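Local atomic coordinates of phosphatase (Thermotoga maritima, PDB entry 1NF2), a protein that probably acts as a magnesium-dependent phosphatase of the HAD (haloacid dehalogenase-like) family, with a separate domain thought to bind the substrate. Residues A[42-47]-A[103-108]; A[89-94]-A[166-171]; A[145-150]-A[183-188]. One frame throughout, in Å; residues are numbered along the deposited sequence.

Interaction 1. Residues A[42-47]-A[103-108]; sequences GRMLVS and QAYIDD. With SO4 (sulfate ion), chain D.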
loop_
_atom_site.group_PDB
_atom_site.type_symbol
_atom_site.label_atom_id
_atom_site.label_comp_id
_atom_site.label_asym_id
_atom_site.label_seq_id
_atom_site.Cartn_x
_atom_site.Cartn_y
_atom_site.Cartn_z
ATOM N N GLY A 42 1.330 0.526 -0.574
ATOM C CA GLY A 42 0.879 -0.824 -0.848
ATOM C C GLY A 42 1.701 -1.784 -0.002
ATOM O O GLY A 42 1.395 -2.974 0.088
ATOM N N ARG A 43 2.743 -1.252 0.637
ATOM C CA ARG A 43 3.640 -2.044 1.481
ATOM C C ARG A 43 2.996 -2.408 2.821
ATOM O O ARG A 43 1.934 -1.893 3.167
ATOM C CB ARG A 43 4.950 -1.272 1.720
ATOM C CG ARG A 43 5.555 -0.684 0.442
ATOM C CD ARG A 43 6.868 0.059 0.693
ATOM N NE ARG A 43 8.015 -0.837 0.642
ATOM C CZ ARG A 43 8.791 -1.011 -0.425
ATOM N NH1 ARG A 43 8.554 -0.344 -1.544
ATOM N NH2 ARG A 43 9.801 -1.867 -0.374
ATOM N N MET A 44 3.644 -3.311 3.558
ATOM C CA MET A 44 3.161 -3.756 4.865
ATOM C C MET A 44 3.056 -2.553 5.814
ATOM O O MET A 44 3.659 -1.511 5.566
ATOM C CB MET A 44 4.126 -4.799 5.464
ATOM C CG MET A 44 4.312 -6.087 4.649
ATOM S SD MET A 44 5.559 -7.239 5.340
ATOM C CE MET A 44 4.820 -7.582 6.806
ATOM N N LEU A 45 2.299 -2.695 6.899
ATOM C CA LEU A 45 2.143 -1.598 7.854
ATOM C C LEU A 45 3.478 -1.296 8.532
ATOM O O LEU A 45 3.871 -0.136 8.664
ATOM C CB LEU A 45 1.107 -1.958 8.920
ATOM C CG LEU A 45 0.364 -0.869 9.714
ATOM C CD1 LEU A 45 0.346 -1.266 11.179
ATOM C CD2 LEU A 45 0.996 0.497 9.543
ATOM N N VAL A 46 4.167 -2.343 8.974
ATOM C CA VAL A 46 5.452 -2.177 9.637
ATOM C C VAL A 46 6.476 -1.498 8.741
ATOM O O VAL A 46 7.225 -0.634 9.197
ATOM C CB VAL A 46 6.039 -3.527 10.112
ATOM C CG1 VAL A 46 5.343 -3.969 11.372
ATOM C CG2 VAL A 46 5.894 -4.579 9.022
ATOM N N SER A 47 6.510 -1.887 7.471
ATOM C CA SER A 47 7.452 -1.293 6.533
ATOM C C SER A 47 7.177 0.198 6.384
ATOM O O SER A 47 8.104 1.011 6.305
ATOM C CB SER A 47 7.340 -1.963 5.160
ATOM O OG SER A 47 7.581 -3.358 5.248
ATOM N N GLN A 103 2.725 -17.960 0.208
ATOM C CA GLN A 103 3.078 -17.286 1.446
ATOM C C GLN A 103 1.844 -16.526 1.919
ATOM O O GLN A 103 0.929 -16.273 1.137
ATOM C CB GLN A 103 4.238 -16.330 1.188
ATOM C CG GLN A 103 4.054 -15.475 -0.054
ATOM C CD GLN A 103 5.283 -14.647 -0.376
ATOM O OE1 GLN A 103 6.377 -15.186 -0.549
ATOM N NE2 GLN A 103 5.108 -13.331 -0.461
ATOM N N ALA A 104 1.811 -16.163 3.194
ATOM C CA ALA A 104 0.656 -15.448 3.721
ATOM C C ALA A 104 1.038 -14.268 4.607
ATOM O O ALA A 104 2.018 -14.325 5.347
ATOM C CB ALA A 104 -0.234 -16.414 4.508
ATOM N N TYR A 105 0.249 -13.201 4.519
ATOM C CA TYR A 105 0.454 -12.007 5.329
ATOM C C TYR A 105 -0.535 -12.073 6.482
ATOM O O TYR A 105 -1.727 -11.828 6.301
ATOM C CB TYR A 105 0.205 -10.757 4.490
ATOM C CG TYR A 105 1.329 -10.442 3.530
ATOM C CD1 TYR A 105 2.422 -9.683 3.939
ATOM C CD2 TYR A 105 1.300 -10.896 2.213
ATOM C CE1 TYR A 105 3.457 -9.378 3.061
ATOM C CE2 TYR A 105 2.332 -10.597 1.325
ATOM C CZ TYR A 105 3.406 -9.835 1.759
ATOM O OH TYR A 105 4.427 -9.516 0.894
ATOM N N ILE A 106 -0.034 -12.400 7.670
ATOM C CA ILE A 106 -0.891 -12.539 8.840
ATOM C C ILE A 106 -0.497 -11.623 9.989
ATOM O O ILE A 106 0.585 -11.756 10.559
ATOM C CB ILE A 106 -0.859 -13.994 9.345
ATOM C CG1 ILE A 106 -1.359 -14.924 8.236
ATOM C CG2 ILE A 106 -1.679 -14.129 10.618
ATOM C CD1 ILE A 106 -1.102 -16.378 8.517
ATOM N N ASP A 107 -1.392 -10.706 10.338
ATOM C CA ASP A 107 -1.136 -9.770 11.423
ATOM C C ASP A 107 0.177 -9.029 11.235
ATOM O O ASP A 107 0.952 -8.860 12.176
ATOM C CB ASP A 107 -1.135 -10.501 12.762
ATOM C CG ASP A 107 -2.398 -10.247 13.549
ATOM O OD1 ASP A 107 -2.559 -9.110 14.042
ATOM O OD2 ASP A 107 -3.232 -11.173 13.663
ATOM N N ASP A 108 0.425 -8.617 9.997
ATOM C CA ASP A 108 1.618 -7.857 9.648
ATOM C C ASP A 108 2.936 -8.623 9.695
ATOM O O ASP A 108 3.980 -8.054 10.008
ATOM C CB ASP A 108 1.701 -6.609 10.532
ATOM C CG ASP A 108 2.177 -5.393 9.770
ATOM O OD1 ASP A 108 1.909 -5.317 8.552
ATOM O OD2 ASP A 108 2.802 -4.510 10.391
HETATM S S SO4 D . 2.164 1.290 -4.321
HETATM O O1 SO4 D . 2.384 1.909 -3.015
HETATM O O2 SO4 D . 2.105 -0.165 -4.150
HETATM O O3 SO4 D . 0.900 1.805 -4.869
HETATM O O4 SO4 D . 3.266 1.591 -5.242
#
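A carboxylate of the cap domain meets the start of a core-domain helix here. D108 lies in the turn that follows strand 102-105 of the six-stranded sheet, and M44 is the N-cap residue of helix 45-55. The OD1 atom of D108 accepts a hydrogen bond from the backbone N of L45 at 3.1 Å, with an N-H...O angle of 139°. It is met on the syn side, the side that faces the other carboxylate oxygen. The next backbone amide, V46 N, makes a weak bond to D108 OD2; the place of that oxygen is less sure. An acid at the first turn of a helix would also be favoured by the helix dipole. A second grip on OD1 comes from the hydroxyl of Y65.

M44 lies between this carboxylate and Y105. Its CG touches Y105 CE1 at 3.8 Å. Its SD lies at the rim of the same ring, in the ring plane and 5.1 Å from the centroid, a Met-aromatic contact. The bend at chi3 (63°) turns CE back to D108, where it lies 3.3 Å from the backbone O. Y105 OH is hydrogen-bonded to the hydroxyl of Y122.

At the other end of 42-47, G42 N binds O1 of a sulfate ion, probably from the crystallisation liquor, at 3.0 Å, and K191 holds the same ion. R43 makes a salt bridge to the magnesium ligand D10. M44 also touches Y65 and V128, while Y105 packs on L110 of strand 110-112, the neighbour of strand 102-105 in the sheet.

Interaction 2. Residues A[89-94]-A[166-171]; sequences KDIIEY and ERFKDV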
loop_
_atom_site.group_PDB
_atom_site.type_symbol
_atom_site.label_atom_id
_atom_site.label_comp_id
_atom_site.label_asym_id
_atom_site.label_seq_id
_atom_site.Cartn_x
_atom_site.Cartn_y
_atom_site.Cartn_z
ATOM N N LYS A 89 -9.771 -20.363 3.920
ATOM C CA LYS A 89 -9.613 -21.800 4.095
ATOM C C LYS A 89 -9.895 -22.507 2.774
ATOM O O LYS A 89 -9.146 -23.394 2.372
ATOM C CB LYS A 89 -10.557 -22.322 5.180
ATOM C CG LYS A 89 -10.297 -23.774 5.565
ATOM C CD LYS A 89 -11.141 -24.204 6.755
ATOM C CE LYS A 89 -10.780 -25.613 7.205
ATOM N NZ LYS A 89 -11.555 -26.031 8.405
ATOM N N ASP A 90 -10.973 -22.105 2.104
ATOM C CA ASP A 90 -11.342 -22.687 0.817
ATOM C C ASP A 90 -10.239 -22.530 -0.220
ATOM O O ASP A 90 -9.968 -23.450 -0.997
ATOM C CB ASP A 90 -12.606 -22.031 0.262
ATOM C CG ASP A 90 -13.863 -22.533 0.926
ATOM O OD1 ASP A 90 -14.960 -22.185 0.441
ATOM O OD2 ASP A 90 -13.755 -23.269 1.929
ATOM N N ILE A 91 -9.615 -21.355 -0.243
ATOM C CA ILE A 91 -8.552 -21.078 -1.200
ATOM C C ILE A 91 -7.326 -21.935 -0.933
ATOM O O ILE A 91 -6.734 -22.474 -1.865
ATOM C CB ILE A 91 -8.152 -19.580 -1.172
ATOM C CG1 ILE A 91 -9.318 -18.729 -1.695
ATOM C CG2 ILE A 91 -6.897 -19.353 -2.008
ATOM C CD1 ILE A 91 -9.069 -17.224 -1.633
ATOM N N ILE A 92 -6.949 -22.063 0.334
ATOM C CA ILE A 92 -5.784 -22.863 0.710
ATOM C C ILE A 92 -5.992 -24.352 0.436
ATOM O O ILE A 92 -5.098 -25.020 -0.090
ATOM C CB ILE A 92 -5.412 -22.659 2.210
ATOM C CG1 ILE A 92 -4.425 -21.496 2.350
ATOM C CG2 ILE A 92 -4.777 -23.917 2.784
ATOM C CD1 ILE A 92 -4.937 -20.181 1.833
ATOM N N GLU A 93 -7.161 -24.876 0.793
ATOM C CA GLU A 93 -7.448 -26.288 0.556
ATOM C C GLU A 93 -7.515 -26.574 -0.944
ATOM O O GLU A 93 -7.205 -27.674 -1.393
ATOM C CB GLU A 93 -8.753 -26.688 1.245
ATOM C CG GLU A 93 -8.603 -26.794 2.757
ATOM C CD GLU A 93 -9.889 -27.179 3.467
ATOM O OE1 GLU A 93 -9.844 -27.365 4.703
ATOM O OE2 GLU A 93 -10.940 -27.291 2.793
ATOM N N TYR A 94 -7.887 -25.564 -1.718
ATOM C CA TYR A 94 -7.976 -25.698 -3.164
ATOM C C TYR A 94 -6.581 -25.653 -3.799
ATOM O O TYR A 94 -6.262 -26.420 -4.713
ATOM C CB TYR A 94 -8.811 -24.549 -3.721
ATOM C CG TYR A 94 -9.118 -24.634 -5.201
ATOM C CD1 TYR A 94 -10.310 -25.203 -5.655
ATOM C CD2 TYR A 94 -8.240 -24.108 -6.144
ATOM C CE1 TYR A 94 -10.623 -25.237 -7.016
ATOM C CE2 TYR A 94 -8.538 -24.139 -7.502
ATOM C CZ TYR A 94 -9.732 -24.703 -7.932
ATOM O OH TYR A 94 -10.025 -24.724 -9.274
ATOM N N GLU A 166 -11.122 -17.569 -12.031
ATOM C CA GLU A 166 -12.393 -18.178 -12.425
ATOM C C GLU A 166 -13.121 -18.754 -11.219
ATOM O O GLU A 166 -14.334 -18.626 -11.088
ATOM C CB GLU A 166 -12.150 -19.311 -13.422
ATOM C CG GLU A 166 -11.673 -18.866 -14.782
ATOM C CD GLU A 166 -12.754 -18.158 -15.568
ATOM O OE1 GLU A 166 -13.181 -17.063 -15.148
ATOM O OE2 GLU A 166 -13.180 -18.701 -16.607
ATOM N N ARG A 167 -12.357 -19.386 -10.336
ATOM C CA ARG A 167 -12.910 -20.025 -9.151
ATOM C C ARG A 167 -13.235 -19.104 -7.978
ATOM O O ARG A 167 -14.210 -19.335 -7.264
ATOM C CB ARG A 167 -11.953 -21.122 -8.678
ATOM C CG ARG A 167 -12.394 -21.846 -7.415
ATOM C CD ARG A 167 -13.677 -22.655 -7.622
ATOM N NE ARG A 167 -14.041 -23.362 -6.398
ATOM C CZ ARG A 167 -14.489 -22.768 -5.295
ATOM N NH1 ARG A 167 -14.646 -21.446 -5.263
ATOM N NH2 ARG A 167 -14.741 -23.489 -4.205
ATOM N N PHE A 168 -12.435 -18.062 -7.775
ATOM C CA PHE A 168 -12.661 -17.172 -6.641
ATOM C C PHE A 168 -12.914 -15.695 -6.935
ATOM O O PHE A 168 -13.036 -14.891 -6.015
ATOM C CB PHE A 168 -11.494 -17.307 -5.676
ATOM C CG PHE A 168 -11.336 -18.688 -5.119
ATOM C CD1 PHE A 168 -12.300 -19.220 -4.271
ATOM C CD2 PHE A 168 -10.207 -19.447 -5.411
ATOM C CE1 PHE A 168 -12.134 -20.493 -3.714
ATOM C CE2 PHE A 168 -10.037 -20.715 -4.859
ATOM C CZ PHE A 168 -11.000 -21.236 -4.007
ATOM N N LYS A 169 -13.012 -15.347 -8.211
ATOM C CA LYS A 169 -13.261 -13.971 -8.633
ATOM C C LYS A 169 -14.391 -13.306 -7.839
ATOM O O LYS A 169 -14.353 -12.102 -7.579
ATOM C CB LYS A 169 -13.616 -13.968 -10.123
ATOM C CG LYS A 169 -13.721 -12.603 -10.775
ATOM C CD LYS A 169 -14.136 -12.742 -12.239
ATOM C CE LYS A 169 -13.177 -13.647 -13.007
ATOM N NZ LYS A 169 -13.610 -13.873 -14.414
ATOM N N ASP A 170 -15.386 -14.104 -7.456
ATOM C CA ASP A 170 -16.562 -13.631 -6.719
ATOM C C ASP A 170 -16.374 -13.171 -5.275
ATOM O O ASP A 170 -17.122 -12.327 -4.790
ATOM C CB ASP A 170 -17.646 -14.715 -6.720
ATOM C CG ASP A 170 -18.323 -14.868 -8.064
ATOM O OD1 ASP A 170 -19.202 -15.749 -8.186
ATOM O OD2 ASP A 170 -17.985 -14.107 -8.996
ATOM N N VAL A 171 -15.393 -13.725 -4.580
ATOM C CA VAL A 171 -15.200 -13.366 -3.186
ATOM C C VAL A 171 -13.810 -12.852 -2.849
ATOM O O VAL A 171 -13.502 -12.603 -1.679
ATOM C CB VAL A 171 -15.497 -14.572 -2.288
ATOM C CG1 VAL A 171 -16.947 -15.000 -2.472
ATOM C CG2 VAL A 171 -14.566 -15.722 -2.645
#
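The F168 ring is covered on both faces. I91 CG1 stands over the centre of one face, 3.6 Å from the centroid and almost straight above the ring, a CH-pi contact. The CG of R167, the preceding residue, lies over the centre of the opposite face. Y94 CB approaches the ring at its edge, in plane, 4.0 Å from F168 CZ. The Y94 ring then receives the edge of F168 on its face. This T-shaped pair has centroids 5.4 Å apart and planes at 78°.

R167 uses its aliphatic part for Y94. Its CG sits over a face of the tyrosine ring, offset toward the rim, and comes within 3.8 Å of Y94 CE1. The bend at chi2 (66°) folds the chain back, and the guanidinium lies with one face toward F168 CZ. Its plane is turned 73° from the Y94 ring. The D90 carboxylate has the opposite charge, but D90 OD1 and R167 NH2 are 4.8 Å apart, too far for contact.

Without the tyrosine ring, as with an alanine here, the edge of F168 would probably lose its aromatic partner and the R167 chain would be freer to turn.

No hydrogen bond joins the two segments. The contact links helix 85-95 to the C-terminal part of helix 154-168. I91 also reaches L148 of strand 147-151, and Y94 touches I163 and L164. This is apolar helix-to-helix packing over a face of the six-stranded sheet, as in a two-layer alpha/beta sandwich, away from the magnesium site.

Interaction 3. Residues A[145-150]-A[183-188]; sequences TTKLLL and EIVPKN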
loop_
_atom_site.group_PDB
_atom_site.type_symbol
_atom_site.label_atom_id
_atom_site.label_comp_id
_atom_site.label_asym_id
_atom_site.label_seq_id
_atom_site.Cartn_x
_atom_site.Cartn_y
_atom_site.Cartn_z
ATOM N N THR A 145 -6.058 -13.827 6.934
ATOM C CA THR A 145 -4.876 -13.253 6.318
ATOM C C THR A 145 -5.233 -11.988 5.547
ATOM O O THR A 145 -6.344 -11.865 5.022
ATOM C CB THR A 145 -4.233 -14.254 5.353
ATOM O OG1 THR A 145 -3.064 -13.679 4.766
ATOM C CG2 THR A 145 -5.214 -14.624 4.250
ATOM N N THR A 146 -4.291 -11.048 5.493
ATOM C CA THR A 146 -4.506 -9.800 4.768
ATOM C C THR A 146 -4.429 -10.147 3.293
ATOM O O THR A 146 -5.175 -9.610 2.480
ATOM C CB THR A 146 -3.427 -8.747 5.105
ATOM O OG1 THR A 146 -3.422 -8.501 6.514
ATOM C CG2 THR A 146 -3.704 -7.445 4.370
ATOM N N LYS A 147 -3.509 -11.042 2.946
ATOM C CA LYS A 147 -3.393 -11.477 1.567
ATOM C C LYS A 147 -2.495 -12.691 1.373
ATOM O O LYS A 147 -1.692 -13.041 2.235
ATOM C CB LYS A 147 -2.933 -10.333 0.657
ATOM C CG LYS A 147 -1.510 -9.875 0.835
ATOM C CD LYS A 147 -1.184 -8.838 -0.231
ATOM C CE LYS A 147 0.175 -8.192 -0.017
ATOM N NZ LYS A 147 0.372 -7.058 -0.965
ATOM N N LEU A 148 -2.665 -13.332 0.224
ATOM C CA LEU A 148 -1.903 -14.515 -0.129
ATOM C C LEU A 148 -1.128 -14.164 -1.370
ATOM O O LEU A 148 -1.560 -13.333 -2.168
ATOM C CB LEU A 148 -2.850 -15.691 -0.418
ATOM C CG LEU A 148 -3.697 -16.091 0.792
ATOM C CD1 LEU A 148 -4.772 -17.096 0.383
ATOM C CD2 LEU A 148 -2.797 -16.667 1.865
ATOM N N LEU A 149 0.023 -14.791 -1.530
ATOM C CA LEU A 149 0.847 -14.528 -2.688
ATOM C C LEU A 149 1.476 -15.824 -3.162
ATOM O O LEU A 149 2.012 -16.589 -2.365
ATOM C CB LEU A 149 1.931 -13.505 -2.332
ATOM C CG LEU A 149 2.817 -12.993 -3.469
ATOM C CD1 LEU A 149 3.489 -11.701 -3.044
ATOM C CD2 LEU A 149 3.850 -14.041 -3.841
ATOM N N LEU A 150 1.390 -16.073 -4.463
ATOM C CA LEU A 150 1.981 -17.265 -5.048
ATOM C C LEU A 150 3.167 -16.837 -5.892
ATOM O O LEU A 150 3.115 -15.814 -6.575
ATOM C CB LEU A 150 0.974 -18.003 -5.935
ATOM C CG LEU A 150 -0.044 -18.916 -5.244
ATOM C CD1 LEU A 150 -0.942 -18.105 -4.328
ATOM C CD2 LEU A 150 -0.857 -19.638 -6.308
ATOM N N GLU A 183 -1.033 -12.245 -6.614
ATOM C CA GLU A 183 -1.602 -11.827 -5.339
ATOM C C GLU A 183 -3.098 -12.059 -5.224
ATOM O O GLU A 183 -3.831 -11.922 -6.198
ATOM C CB GLU A 183 -1.342 -10.337 -5.103
ATOM C CG GLU A 183 0.115 -9.946 -4.961
ATOM C CD GLU A 183 0.279 -8.479 -4.567
ATOM O OE1 GLU A 183 -0.228 -8.081 -3.494
ATOM O OE2 GLU A 183 0.909 -7.723 -5.331
ATOM N N ILE A 184 -3.532 -12.410 -4.018
ATOM C CA ILE A 184 -4.945 -12.615 -3.714
ATOM C C ILE A 184 -5.224 -11.687 -2.542
ATOM O O ILE A 184 -4.624 -11.839 -1.475
ATOM C CB ILE A 184 -5.255 -14.065 -3.268
ATOM C CG1 ILE A 184 -4.985 -15.048 -4.407
ATOM C CG2 ILE A 184 -6.712 -14.175 -2.866
ATOM C CD1 ILE A 184 -3.552 -15.356 -4.615
ATOM N N VAL A 185 -6.132 -10.732 -2.732
ATOM C CA VAL A 185 -6.449 -9.770 -1.679
ATOM C C VAL A 185 -7.946 -9.558 -1.457
ATOM O O VAL A 185 -8.773 -9.931 -2.299
ATOM C CB VAL A 185 -5.807 -8.398 -1.994
ATOM C CG1 VAL A 185 -4.281 -8.544 -2.064
ATOM C CG2 VAL A 185 -6.363 -7.854 -3.317
ATOM N N PRO A 186 -8.312 -8.933 -0.321
ATOM C CA PRO A 186 -9.723 -8.691 -0.028
ATOM C C PRO A 186 -10.388 -8.019 -1.214
ATOM O O PRO A 186 -9.807 -7.146 -1.854
ATOM C CB PRO A 186 -9.669 -7.819 1.214
ATOM C CG PRO A 186 -8.464 -8.364 1.923
ATOM C CD PRO A 186 -7.468 -8.455 0.788
ATOM N N LYS A 187 -11.606 -8.452 -1.503
ATOM C CA LYS A 187 -12.370 -7.943 -2.622
ATOM C C LYS A 187 -12.246 -6.449 -2.878
ATOM O O LYS A 187 -11.219 -5.986 -3.379
ATOM C CB LYS A 187 -13.842 -8.312 -2.453
ATOM C CG LYS A 187 -14.632 -8.254 -3.739
ATOM C CD LYS A 187 -14.033 -9.175 -4.781
ATOM C CE LYS A 187 -15.113 -9.716 -5.699
ATOM N NZ LYS A 187 -15.901 -8.630 -6.330
ATOM N N ASN A 188 -13.283 -5.690 -2.531
ATOM C CA ASN A 188 -13.281 -4.252 -2.795
ATOM C C ASN A 188 -12.632 -3.319 -1.766
ATOM O O ASN A 188 -13.313 -2.599 -1.035
ATOM C CB ASN A 188 -14.707 -3.775 -3.117
ATOM C CG ASN A 188 -15.753 -4.345 -2.178
ATOM O OD1 ASN A 188 -16.946 -4.121 -2.367
ATOM N ND2 ASN A 188 -15.316 -5.082 -1.163
#
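I184, E183 and K147 have the most surface covered in this pairing of neighbouring strands. I184 is joined to L148 as an antiparallel hydrogen-bonded pair. L148 N gives a bond of 3.0 Å to I184 O. I184 N returns one of 2.9 Å to L148 O. The CB atoms of L148 and I184 lie 4.1 Å apart on one face of the sheet. Further along that face, the CD1 of I184 meets the CD1 of L150 at 3.8 Å. I91 of helix 85-95 covers both L148 and I184.

E183 faces the other way, with L149 as its non-hydrogen-bonded partner. Its CA makes a CA-H...O contact with L148 O. Its carboxylate reaches across to K147, and K147 NZ forms a salt bridge with E183 OE1 at 2.8 Å. The lysine comes from the syn side, 33° out of the carboxylate plane.

K147 has CG between its backbone N and carbonyl carbon (chi1 70°), and the chain then runs extended to the acid. On the way it lies beside V185, pointing the same way, with K147 CB 3.5 Å from V185 CG1. The lysine also makes a cation-pi contact with Y105, so its charge has two partners.

Beyond the pair, P186 CD packs against T146 O at 3.1 Å. The axes of strands 147-150 and 183-186 come within 4.7 Å, and their N-to-C directions differ by 170°. This is antiparallel pairing inside the cap-domain sheet, with helix 85-95 on the I184 face and the K147-E183 ion pair on the other.

How the interactions relate
Interactions 1 and 3 share the six-stranded sheet, in which strands 102-105 and 147-151 are neighbours. Their centres are about 11 Å apart. They are joined by probable hydrogen bonds from T146 N and T145 OG1 to Y105 O, both 2.8 Å. Interaction 2 lies on the helical side of that sheet, also about 11 Å from interaction 3 between centres. There I92 CD1 meets L148 CD1 at 3.4 Å. Interactions 1 and 2 do not touch; their nearest atoms are about 7 Å apart. The magnesium site lies toward interactions 1 and 3. The side chains of M44 and K147 are about 10 and 11 Å from that of D10, and the side chain of E183 is about 12 Å from the magnesium ion.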